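Local structure of sugar ABC transporter, periplasmic sugar-binding protein (Caulobacter crescentus, 4IRX) at residues S14-D17 with F22-A25; S94-I99 with G252-T257; L44-Q47 with K52-S55; E31-K36 with A258-V263. The protein binds myo-inositol and probably serves as the periplasmic solute-capturing component of an ABC transporter for nutrient uptake. All blocks are in the same frame, centred on the assembly; numbering follows the deposited sequence.

Contact 1: S14-D17 with F22-A25. With INS (1,2,3,4,5,6-hexahydroxy-cyclohexane), chain C.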
loop_
_atom_site.group_PDB
_atom_site.type_symbol
_atom_site.label_atom_id
_atom_site.label_comp_id
_atom_site.label_asym_id
_atom_site.label_seq_id
_atom_site.Cartn_x
_atom_site.Cartn_y
_atom_site.Cartn_z
ATOM N N SER A 14 -0.374 9.727 -11.565
ATOM C CA SER A 14 -1.542 10.042 -10.758
ATOM C C SER A 14 -1.588 9.233 -9.465
ATOM O O SER A 14 -1.774 8.021 -9.511
ATOM C CB SER A 14 -2.796 9.795 -11.583
ATOM O OG SER A 14 -3.956 9.927 -10.754
ATOM N N PHE A 15 -1.418 9.903 -8.323
ATOM C CA PHE A 15 -1.444 9.241 -7.023
ATOM C C PHE A 15 -2.826 9.288 -6.421
ATOM O O PHE A 15 -3.527 10.273 -6.592
ATOM C CB PHE A 15 -0.464 9.945 -6.069
ATOM C CG PHE A 15 0.989 9.599 -6.321
ATOM C CD1 PHE A 15 1.553 8.490 -5.718
ATOM C CD2 PHE A 15 1.787 10.385 -7.143
ATOM C CE1 PHE A 15 2.877 8.145 -5.944
ATOM C CE2 PHE A 15 3.117 10.051 -7.379
ATOM C CZ PHE A 15 3.672 8.934 -6.771
ATOM N N ASN A 16 -3.217 8.240 -5.716
ATOM C CA ASN A 16 -4.516 8.247 -5.051
ATOM C C ASN A 16 -4.671 9.301 -3.960
ATOM O O ASN A 16 -5.732 9.919 -3.864
ATOM C CB ASN A 16 -4.856 6.859 -4.502
ATOM C CG ASN A 16 -3.780 6.309 -3.604
ATOM O OD1 ASN A 16 -2.664 6.067 -4.053
ATOM N ND2 ASN A 16 -4.109 6.076 -2.334
ATOM N N ASP A 17 -3.647 9.495 -3.133
ATOM C CA ASP A 17 -3.720 10.415 -2.004
ATOM C C ASP A 17 -2.310 10.689 -1.499
ATOM O O ASP A 17 -1.719 9.854 -0.807
ATOM C CB ASP A 17 -4.559 9.798 -0.876
ATOM C CG ASP A 17 -4.806 10.772 0.274
ATOM O OD1 ASP A 17 -4.203 11.869 0.274
ATOM O OD2 ASP A 17 -5.598 10.445 1.182
ATOM N N PHE A 22 3.376 6.827 3.049
ATOM C CA PHE A 22 3.942 5.835 2.142
ATOM C C PHE A 22 4.117 6.423 0.764
ATOM O O PHE A 22 5.139 6.211 0.120
ATOM C CB PHE A 22 2.996 4.647 2.082
ATOM C CG PHE A 22 3.382 3.588 1.094
ATOM C CD1 PHE A 22 4.313 2.626 1.431
ATOM C CD2 PHE A 22 2.746 3.509 -0.135
ATOM C CE1 PHE A 22 4.658 1.616 0.529
ATOM C CE2 PHE A 22 3.069 2.481 -1.043
ATOM C CZ PHE A 22 4.018 1.530 -0.692
ATOM N N PHE A 23 3.117 7.179 0.314
ATOM C CA PHE A 23 3.151 7.715 -1.051
ATOM C C PHE A 23 4.007 8.978 -1.194
ATOM O O PHE A 23 4.586 9.203 -2.252
ATOM C CB PHE A 23 1.730 7.914 -1.601
ATOM C CG PHE A 23 1.043 6.622 -1.914
ATOM C CD1 PHE A 23 1.456 5.859 -2.977
ATOM C CD2 PHE A 23 0.046 6.123 -1.095
ATOM C CE1 PHE A 23 0.829 4.644 -3.248
ATOM C CE2 PHE A 23 -0.585 4.910 -1.371
ATOM C CZ PHE A 23 -0.178 4.173 -2.444
ATOM N N VAL A 24 4.092 9.790 -0.148
ATOM C CA VAL A 24 5.057 10.888 -0.121
ATOM C C VAL A 24 6.453 10.310 -0.356
ATOM O O VAL A 24 7.228 10.822 -1.178
ATOM C CB VAL A 24 4.996 11.651 1.219
ATOM C CG1 VAL A 24 6.108 12.674 1.303
ATOM C CG2 VAL A 24 3.634 12.347 1.374
ATOM N N ALA A 25 6.779 9.228 0.338
ATOM C CA ALA A 25 8.093 8.614 0.175
ATOM C C ALA A 25 8.268 8.047 -1.232
ATOM O O ALA A 25 9.335 8.178 -1.831
ATOM C CB ALA A 25 8.330 7.549 1.235
HETATM C C1 INS C . 0.090 0.864 0.140
HETATM C C2 INS C . 0.636 1.198 1.488
HETATM C C3 INS C . -0.084 2.415 2.011
HETATM C C4 INS C . -1.547 2.136 2.139
HETATM C C5 INS C . -2.129 1.844 0.807
HETATM C C6 INS C . -1.416 0.685 0.153
HETATM O O1 INS C . 0.717 -0.287 -0.366
HETATM O O2 INS C . 0.480 0.105 2.342
HETATM O O3 INS C . 0.459 2.823 3.243
HETATM O O4 INS C . -2.203 3.204 2.745
HETATM O O5 INS C . -3.491 1.591 0.948
HETATM O O6 INS C . -1.972 0.372 -1.098
#
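Phe-23 is the flat centre of this contact, with the amide oxygen of Asn-16 set over one face of its ring and Phe-15 crossing it at a slant. That oxygen sits over the rim of the face, OD1 lying 3.5 Å from Phe-23 CZ, and the amide stands almost upright on the ring, the two planes 84° apart. What brings the amide there is a first torsion of 54°, which tucks CG between the backbone N and the carbonyl carbon and swings the group from the strand end toward the helix. Phe-23 CD1 lies at the edge of the Phe-15 ring, near its plane, 3.8 Å from Phe-15 CD1. The face of Phe-23 opposite Asn-16 is covered by Phe-22, whose CD2 stands over the ring centre. Both sides of one aromatic ring are therefore occupied, and here the packing is close. It slackens toward Asp-17, which offers mainly its backbone, with O 4.0 Å from Phe-23 CB, while its carboxylate turns to Ser-19 and Lys-175 instead. Val-24 points away from residues 14-17 and is partly exposed. Phe-22 carries the packing on to the ligand: C2 of myo-inositol lies over the centre of its ring, 3.5 Å from CD2, a CH-pi contact of a cyclitol carbon with the aromatic face, and its CB is 3.3 Å from O3. An aromatic platform beneath a polyol, set at the N-terminal end of the first helix of a beta-alpha-beta unit, is characteristic of the ligand cleft of sugar-binding periplasmic proteins.

Contact 2: S94-I99 with G252-T257. With INS (1,2,3,4,5,6-hexahydroxy-cyclohexane), chain C.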
loop_
_atom_site.group_PDB
_atom_site.type_symbol
_atom_site.label_atom_id
_atom_site.label_comp_id
_atom_site.label_asym_id
_atom_site.label_seq_id
_atom_site.Cartn_x
_atom_site.Cartn_y
_atom_site.Cartn_z
ATOM N N SER A 94 -0.523 0.482 -13.839
ATOM C CA SER A 94 -0.863 0.767 -12.453
ATOM C C SER A 94 0.339 0.481 -11.556
ATOM O O SER A 94 1.207 -0.327 -11.885
ATOM C CB SER A 94 -2.108 -0.021 -12.000
ATOM O OG SER A 94 -1.886 -1.424 -12.051
ATOM N N VAL A 95 0.377 1.191 -10.436
ATOM C CA VAL A 95 1.417 0.990 -9.438
ATOM C C VAL A 95 0.773 0.891 -8.052
ATOM O O VAL A 95 -0.215 1.573 -7.757
ATOM C CB VAL A 95 2.505 2.091 -9.487
ATOM C CG1 VAL A 95 1.969 3.425 -8.987
ATOM C CG2 VAL A 95 3.744 1.674 -8.639
ATOM N N ASP A 96 1.331 -0.008 -7.235
ATOM C CA ASP A 96 0.930 -0.269 -5.849
ATOM C C ASP A 96 -0.360 -1.054 -5.698
ATOM O O ASP A 96 -0.422 -2.052 -4.964
ATOM C CB ASP A 96 0.868 0.992 -4.995
ATOM C CG ASP A 96 0.472 0.668 -3.574
ATOM O OD1 ASP A 96 1.322 0.096 -2.847
ATOM O OD2 ASP A 96 -0.680 0.934 -3.206
ATOM N N ARG A 97 -1.405 -0.578 -6.362
ATOM C CA ARG A 97 -2.674 -1.320 -6.447
ATOM C C ARG A 97 -3.132 -1.338 -7.905
ATOM O O ARG A 97 -2.749 -0.467 -8.711
ATOM C CB ARG A 97 -3.775 -0.769 -5.519
ATOM C CG ARG A 97 -4.382 0.590 -5.910
ATOM C CD ARG A 97 -3.452 1.749 -5.638
ATOM N NE ARG A 97 -3.223 1.902 -4.199
ATOM C CZ ARG A 97 -4.070 2.468 -3.333
ATOM N NH1 ARG A 97 -5.213 3.009 -3.728
ATOM N NH2 ARG A 97 -3.769 2.490 -2.040
ATOM N N ASN A 98 -3.912 -2.351 -8.247
ATOM C CA ASN A 98 -4.231 -2.581 -9.647
ATOM C C ASN A 98 -5.509 -1.896 -10.119
ATOM O O ASN A 98 -6.205 -1.247 -9.355
ATOM C CB ASN A 98 -4.208 -4.084 -9.979
ATOM C CG ASN A 98 -5.329 -4.868 -9.313
ATOM O OD1 ASN A 98 -6.462 -4.389 -9.196
ATOM N ND2 ASN A 98 -5.014 -6.100 -8.892
ATOM N N ILE A 99 -5.757 -1.978 -11.419
ATOM C CA ILE A 99 -7.041 -1.604 -11.989
ATOM C C ILE A 99 -7.631 -2.879 -12.546
ATOM O O ILE A 99 -6.949 -3.620 -13.265
ATOM C CB ILE A 99 -6.867 -0.570 -13.102
ATOM C CG1 ILE A 99 -6.429 0.774 -12.506
ATOM C CG2 ILE A 99 -8.166 -0.430 -13.899
ATOM C CD1 ILE A 99 -6.120 1.827 -13.517
ATOM N N GLY A 252 10.088 1.893 -3.571
ATOM C CA GLY A 252 11.002 2.570 -4.477
ATOM C C GLY A 252 11.143 1.757 -5.752
ATOM O O GLY A 252 11.033 2.270 -6.863
ATOM N N LEU A 253 11.371 0.464 -5.599
ATOM C CA LEU A 253 11.508 -0.404 -6.762
ATOM C C LEU A 253 10.208 -0.475 -7.590
ATOM O O LEU A 253 10.259 -0.506 -8.825
ATOM C CB LEU A 253 11.966 -1.797 -6.320
ATOM C CG LEU A 253 12.334 -2.731 -7.460
ATOM C CD1 LEU A 253 13.339 -2.043 -8.351
ATOM C CD2 LEU A 253 12.893 -4.044 -6.899
ATOM N N GLN A 254 9.049 -0.487 -6.933
ATOM C CA GLN A 254 7.786 -0.463 -7.688
ATOM C C GLN A 254 7.703 0.729 -8.615
ATOM O O GLN A 254 7.449 0.578 -9.809
ATOM C CB GLN A 254 6.580 -0.414 -6.736
ATOM C CG GLN A 254 6.386 -1.676 -5.884
ATOM C CD GLN A 254 5.156 -1.585 -5.002
ATOM O OE1 GLN A 254 4.076 -1.152 -5.439
ATOM N NE2 GLN A 254 5.322 -1.942 -3.718
ATOM N N ILE A 255 7.915 1.917 -8.061
ATOM C CA ILE A 255 7.717 3.130 -8.840
ATOM C C ILE A 255 8.795 3.298 -9.880
ATOM O O ILE A 255 8.503 3.686 -10.996
ATOM C CB ILE A 255 7.489 4.378 -7.947
ATOM C CG1 ILE A 255 6.974 5.565 -8.753
ATOM C CG2 ILE A 255 8.758 4.777 -7.261
ATOM C CD1 ILE A 255 5.646 5.319 -9.469
ATOM N N ARG A 256 10.030 2.915 -9.543
ATOM C CA ARG A 256 11.122 2.999 -10.501
ATOM C C ARG A 256 10.885 2.050 -11.667
ATOM O O ARG A 256 11.133 2.418 -12.806
ATOM C CB ARG A 256 12.459 2.730 -9.827
ATOM C CG ARG A 256 12.837 3.772 -8.759
ATOM C CD ARG A 256 14.109 3.371 -8.083
ATOM N NE ARG A 256 14.462 4.256 -6.964
ATOM C CZ ARG A 256 15.214 5.337 -7.101
ATOM N NH1 ARG A 256 15.681 5.694 -8.303
ATOM N NH2 ARG A 256 15.496 6.076 -6.033
ATOM N N THR A 257 10.356 0.860 -11.375
ATOM C CA THR A 257 10.083 -0.111 -12.425
ATOM C C THR A 257 8.980 0.373 -13.344
ATOM O O THR A 257 9.093 0.241 -14.574
ATOM C CB THR A 257 9.740 -1.475 -11.824
ATOM O OG1 THR A 257 10.851 -1.950 -11.041
ATOM C CG2 THR A 257 9.385 -2.478 -12.890
HETATM C C1 INS C . 0.090 0.864 0.140
HETATM C C2 INS C . 0.636 1.198 1.488
HETATM C C3 INS C . -0.084 2.415 2.011
HETATM C C4 INS C . -1.547 2.136 2.139
HETATM C C5 INS C . -2.129 1.844 0.807
HETATM C C6 INS C . -1.416 0.685 0.153
HETATM O O1 INS C . 0.717 -0.287 -0.366
HETATM O O2 INS C . 0.480 0.105 2.342
HETATM O O3 INS C . 0.459 2.823 3.243
HETATM O O4 INS C . -2.203 3.204 2.745
HETATM O O5 INS C . -3.491 1.591 0.948
HETATM O O6 INS C . -1.972 0.372 -1.098
#
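Val-95 and Ile-255 bring their CA atoms to 6.7 Å where the end of strand 91-95 passes beside helix 251-268, and just beyond, the chain makes a gamma turn centred on Asp-96, with a positive phi of 75° and a weak bond from Arg-97 N to Val-95 O. Against the helix the strand presents Val-95, whose two methyls divide the work: CG2 packs on Gln-254 CB at 4.0 Å, and CG1 meets Ile-255 CD1 at 4.2 Å. The amide of Gln-254 reaches the turn itself, its OE1 3.3 Å from Asp-96 CA, while its NE2 donates to the carbonyl of Gln-249. On the ligand side, Asp-96 spreads its carboxylate over two neighbouring hydroxyls, OD1 accepting from O1 of myo-inositol at 2.6 Å and OD2 from O6. Arg-97 NE fixes the tilt of that carboxylate, meeting the anti lone pair of Asp-96 OD2 at 2.9 Å in a nearly straight bond (177°). Arg-97 NH2 also donates to O6 of myo-inositol at 2.9 Å and pairs with Asp-140. A carboxylate that takes two vicinal hydroxyls, steadied by an adjacent arginine that shares one of them, is characteristic of the sugar-binding cleft in this family.

Contact 3: L44-Q47 with K52-S55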
loop_
_atom_site.group_PDB
_atom_site.type_symbol
_atom_site.label_atom_id
_atom_site.label_comp_id
_atom_site.label_asym_id
_atom_site.label_seq_id
_atom_site.Cartn_x
_atom_site.Cartn_y
_atom_site.Cartn_z
ATOM N N LEU A 44 0.091 14.225 -10.163
ATOM C CA LEU A 44 -1.242 14.673 -9.809
ATOM C C LEU A 44 -1.685 13.937 -8.549
ATOM O O LEU A 44 -1.435 12.732 -8.391
ATOM C CB LEU A 44 -2.219 14.385 -10.947
ATOM C CG LEU A 44 -1.786 14.818 -12.356
ATOM C CD1 LEU A 44 -2.826 14.383 -13.402
ATOM C CD2 LEU A 44 -1.536 16.308 -12.383
ATOM N N ASP A 45 -2.348 14.664 -7.651
ATOM C CA ASP A 45 -2.870 14.094 -6.405
ATOM C C ASP A 45 -4.390 14.001 -6.508
ATOM O O ASP A 45 -5.070 15.013 -6.669
ATOM C CB ASP A 45 -2.468 14.991 -5.245
ATOM C CG ASP A 45 -2.934 14.463 -3.902
ATOM O OD1 ASP A 45 -3.375 13.294 -3.832
ATOM O OD2 ASP A 45 -2.835 15.229 -2.913
ATOM N N ALA A 46 -4.929 12.792 -6.431
ATOM C CA ALA A 46 -6.378 12.616 -6.491
ATOM C C ALA A 46 -7.078 12.994 -5.199
ATOM O O ALA A 46 -8.308 13.066 -5.184
ATOM C CB ALA A 46 -6.771 11.177 -6.902
ATOM N N GLN A 47 -6.309 13.222 -4.137
ATOM C CA GLN A 47 -6.896 13.657 -2.872
ATOM C C GLN A 47 -8.001 12.690 -2.437
ATOM O O GLN A 47 -9.058 13.112 -1.941
ATOM C CB GLN A 47 -7.414 15.094 -3.009
ATOM C CG GLN A 47 -6.308 16.119 -3.185
ATOM C CD GLN A 47 -6.831 17.445 -3.697
ATOM O OE1 GLN A 47 -8.035 17.624 -3.847
ATOM N NE2 GLN A 47 -5.931 18.386 -3.944
ATOM N N LYS A 52 -12.083 13.079 -9.177
ATOM C CA LYS A 52 -10.978 13.969 -9.512
ATOM C C LYS A 52 -9.907 13.200 -10.286
ATOM O O LYS A 52 -9.337 13.698 -11.269
ATOM C CB LYS A 52 -10.362 14.611 -8.263
ATOM C CG LYS A 52 -9.226 15.559 -8.595
ATOM C CD LYS A 52 -8.673 16.257 -7.368
ATOM C CE LYS A 52 -7.642 17.279 -7.775
ATOM N NZ LYS A 52 -6.501 16.606 -8.471
ATOM N N GLN A 53 -9.604 11.999 -9.821
ATOM C CA GLN A 53 -8.581 11.205 -10.493
ATOM C C GLN A 53 -8.995 10.918 -11.946
ATOM O O GLN A 53 -8.186 11.055 -12.864
ATOM C CB GLN A 53 -8.357 9.882 -9.753
ATOM C CG GLN A 53 -7.118 9.145 -10.249
ATOM C CD GLN A 53 -6.702 8.023 -9.334
ATOM O OE1 GLN A 53 -7.543 7.230 -8.870
ATOM N NE2 GLN A 53 -5.401 7.948 -9.051
ATOM N N ILE A 54 -10.249 10.517 -12.150
ATOM C CA ILE A 54 -10.783 10.260 -13.496
ATOM C C ILE A 54 -10.683 11.509 -14.383
ATOM O O ILE A 54 -10.203 11.443 -15.520
ATOM C CB ILE A 54 -12.248 9.717 -13.454
ATOM C CG1 ILE A 54 -12.284 8.306 -12.847
ATOM C CG2 ILE A 54 -12.879 9.744 -14.865
ATOM C CD1 ILE A 54 -13.680 7.785 -12.492
ATOM N N SER A 55 -11.087 12.661 -13.851
ATOM C CA SER A 55 -10.992 13.896 -14.630
ATOM C C SER A 55 -9.548 14.330 -14.893
ATOM O O SER A 55 -9.248 14.820 -15.986
ATOM C CB SER A 55 -11.805 15.039 -14.011
ATOM O OG SER A 55 -11.209 15.518 -12.824
#
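The turn from strand 40-45 into helix 50-62, a beta-to-alpha connection of the Rossmann-like sheet, is closed where Lys-52 reaches back to Asp-45 and Ala-46 packs on Gln-53. Lys-52 runs extended as far as CE and then bends at its last torsion (-61°), which turns NZ onto the strand: it donates to Asp-45 O at 2.8 Å, from a position tilted 33° out of the carbonyl plane. The same ammonium forms a salt bridge with Asp-56, one turn further along the helix. Gln-47 lies across the lysine chain, its OE1 3.8 Å from CD of Lys-52. A deeper apolar patch forms where Ala-46 CB touches Gln-53 CB at 3.5 Å, and the extended Gln-53 chain carries its amide past this methyl to Thr-73, Ala-71 and Ser-14 in the neighbouring loops and strand. Asp-45 shapes the turn from within, with OD1 accepting from Gln-47 N at 3.0 Å, approached from above the carboxylate plane; it also receives Leu-18 N. With a methionine in place of Lys-52, the carbonyl of Asp-45 would probably lose its donor and Asp-56 its charged mate, leaving the turn less firmly tied to the helix. The Asp-45 bond to the nitrogen two residues on is an Asx turn, here set at the carboxyl end of a parallel edge strand, just ahead of the following helix of an alpha/beta fold.

Contact 4: E31-K36 with A258-V263; sequences EDEAAK and ALRQAV
Helices 21-37 and 251-268 run in roughly the same direction here, their segment axes crossing at -28° with a closest approach of 10.3 Å, and Ala-34 and Leu-259 mark the point where their backbones come nearest. They pack side by side over the sheet of a Rossmann-like alpha/beta domain, so the contact has an apolar underside and, on the outer side, a charged pair whose arginine is exposed. Leu-259 supplies the underside: its CD2 methyl rests on the backbone at Ala-34, 3.6 Å from CA, and lies 3.8 Å from Ala-34 CB. Beneath it the side chains continue to Val-41 and Ile-69 of the sheet. Glu-33 slides past Leu-259 in the opposite sense, its CG 4.1 Å from CD2, and a bend at its second torsion lifts the carboxylate outward to Arg-260. That arginine grips it side-on with two nitrogens: NE gives a fairly straight bond to OE2 at 2.8 Å (170°), within the guanidinium plane, while NH2 reaches OE1 at 3.1 Å and is more bent. Both arrive from above the carboxylate plane, the two flat groups being 70° apart, so this is not a coplanar bidentate pair. Glu-33 OE1 also pairs with Arg-256 a turn earlier, making one carboxylate serve two arginines. A glutamine in place of Glu-33 would probably leave those two positive charges without their shared counter-charge and weaken the tie between the helices. Asp-32, another partner of Arg-256, turns the syn lone pair of OD2 toward Lys-36 NZ, 2.8 Å away.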
loop_
_atom_site.group_PDB
_atom_site.type_symbol
_atom_site.label_atom_id
_atom_site.label_comp_id
_atom_site.label_asym_id
_atom_site.label_seq_id
_atom_site.Cartn_x
_atom_site.Cartn_y
_atom_site.Cartn_z
ATOM N N GLU A 31 10.817 10.989 -8.300
ATOM C CA GLU A 31 11.496 12.179 -8.788
ATOM C C GLU A 31 12.969 11.920 -9.084
ATOM O O GLU A 31 13.497 12.455 -10.061
ATOM C CB GLU A 31 11.349 13.330 -7.806
ATOM C CG GLU A 31 9.934 13.852 -7.761
ATOM C CD GLU A 31 9.686 14.741 -6.564
ATOM O OE1 GLU A 31 10.545 14.768 -5.642
ATOM O OE2 GLU A 31 8.618 15.391 -6.537
ATOM N N ASP A 32 13.635 11.098 -8.258
ATOM C CA ASP A 32 15.037 10.718 -8.508
ATOM C C ASP A 32 15.159 9.968 -9.825
ATOM O O ASP A 32 15.942 10.326 -10.716
ATOM C CB ASP A 32 15.594 9.855 -7.365
ATOM C CG ASP A 32 16.936 9.189 -7.716
ATOM O OD1 ASP A 32 17.859 9.877 -8.193
ATOM O OD2 ASP A 32 17.059 7.939 -7.548
ATOM N N GLU A 33 14.347 8.924 -9.953
ATOM C CA GLU A 33 14.394 8.113 -11.162
ATOM C C GLU A 33 14.052 8.935 -12.398
ATOM O O GLU A 33 14.670 8.752 -13.447
ATOM C CB GLU A 33 13.494 6.882 -11.036
ATOM C CG GLU A 33 13.691 5.838 -12.153
ATOM C CD GLU A 33 14.981 5.019 -12.060
ATOM O OE1 GLU A 33 15.587 4.926 -10.973
ATOM O OE2 GLU A 33 15.391 4.463 -13.104
ATOM N N ALA A 34 13.112 9.867 -12.268
ATOM C CA ALA A 34 12.709 10.662 -13.423
ATOM C C ALA A 34 13.869 11.524 -13.921
ATOM O O ALA A 34 14.112 11.599 -15.140
ATOM C CB ALA A 34 11.476 11.518 -13.075
ATOM N N ALA A 35 14.600 12.131 -12.986
ATOM C CA ALA A 35 15.787 12.895 -13.341
ATOM C C ALA A 35 16.800 12.005 -14.059
ATOM O O ALA A 35 17.255 12.328 -15.165
ATOM C CB ALA A 35 16.407 13.524 -12.094
ATOM N N LYS A 36 17.114 10.860 -13.461
ATOM C CA LYS A 36 18.075 9.930 -14.057
ATOM C C LYS A 36 17.696 9.458 -15.449
ATOM O O LYS A 36 18.567 9.192 -16.290
ATOM C CB LYS A 36 18.225 8.703 -13.191
ATOM C CG LYS A 36 18.977 8.947 -11.921
ATOM C CD LYS A 36 18.750 7.773 -10.998
ATOM C CE LYS A 36 19.756 7.798 -9.880
ATOM N NZ LYS A 36 19.339 6.843 -8.831
ATOM N N ALA A 258 7.919 0.937 -12.773
ATOM C CA ALA A 258 6.866 1.496 -13.629
ATOM C C ALA A 258 7.391 2.610 -14.542
ATOM O O ALA A 258 7.051 2.651 -15.727
ATOM C CB ALA A 258 5.689 1.999 -12.783
ATOM N N LEU A 259 8.207 3.506 -13.995
ATOM C CA LEU A 259 8.742 4.591 -14.799
ATOM C C LEU A 259 9.709 4.097 -15.866
ATOM O O LEU A 259 9.701 4.609 -16.977
ATOM C CB LEU A 259 9.398 5.652 -13.912
ATOM C CG LEU A 259 9.728 6.933 -14.654
ATOM C CD1 LEU A 259 8.427 7.586 -15.137
ATOM C CD2 LEU A 259 10.515 7.857 -13.714
ATOM N N ARG A 260 10.549 3.120 -15.529
ATOM C CA ARG A 260 11.470 2.532 -16.516
ATOM C C ARG A 260 10.724 1.912 -17.680
ATOM O O ARG A 260 11.095 2.119 -18.839
ATOM C CB ARG A 260 12.411 1.515 -15.861
ATOM C CG ARG A 260 13.434 2.125 -14.929
ATOM C CD ARG A 260 13.974 1.083 -13.966
ATOM N NE ARG A 260 14.841 1.743 -13.009
ATOM C CZ ARG A 260 15.405 1.167 -11.966
ATOM N NH1 ARG A 260 15.176 -0.111 -11.678
ATOM N NH2 ARG A 260 16.187 1.906 -11.173
ATOM N N GLN A 261 9.663 1.171 -17.379
ATOM C CA GLN A 261 8.814 0.647 -18.438
ATOM C C GLN A 261 8.179 1.767 -19.255
ATOM O O GLN A 261 8.140 1.680 -20.476
ATOM C CB GLN A 261 7.720 -0.238 -17.849
ATOM C CG GLN A 261 8.205 -1.563 -17.246
ATOM C CD GLN A 261 7.066 -2.558 -17.147
ATOM O OE1 GLN A 261 6.225 -2.622 -18.048
ATOM N NE2 GLN A 261 6.999 -3.301 -16.053
ATOM N N ALA A 262 7.692 2.811 -18.593
ATOM C CA ALA A 262 7.090 3.934 -19.320
ATOM C C ALA A 262 8.070 4.570 -20.310
ATOM O O ALA A 262 7.695 4.887 -21.437
ATOM C CB ALA A 262 6.579 4.973 -18.330
ATOM N N VAL A 263 9.323 4.730 -19.894
ATOM C CA VAL A 263 10.312 5.372 -20.738
ATOM C C VAL A 263 10.659 4.483 -21.938
ATOM O O VAL A 263 10.800 4.968 -23.070
ATOM C CB VAL A 263 11.555 5.772 -19.915
ATOM C CG1 VAL A 263 12.702 6.156 -20.833
ATOM C CG2 VAL A 263 11.180 6.916 -18.973
#

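From the N terminus, contact 1 closes first, a short turn between strand 10-15 and helix 21-37, the opening steps of a beta-alpha-beta unit. The far end of that helix then opens contact 4, which stays unclosed for more than two hundred residues. Within this span contact 3 closes the next strand-to-helix turn, and contact 2 begins later, at the end of strand 91-95, and closes on helix 251-268 shortly before contact 4 does. Nothing crosses. Contacts 1 and 3 sit on neighbouring strands, contacts 1 and 2 meet at the ligand, and contacts 2 and 4 are joined by Arg-256, so the late helix is tied to both the end of strand 91-95 and the first helix.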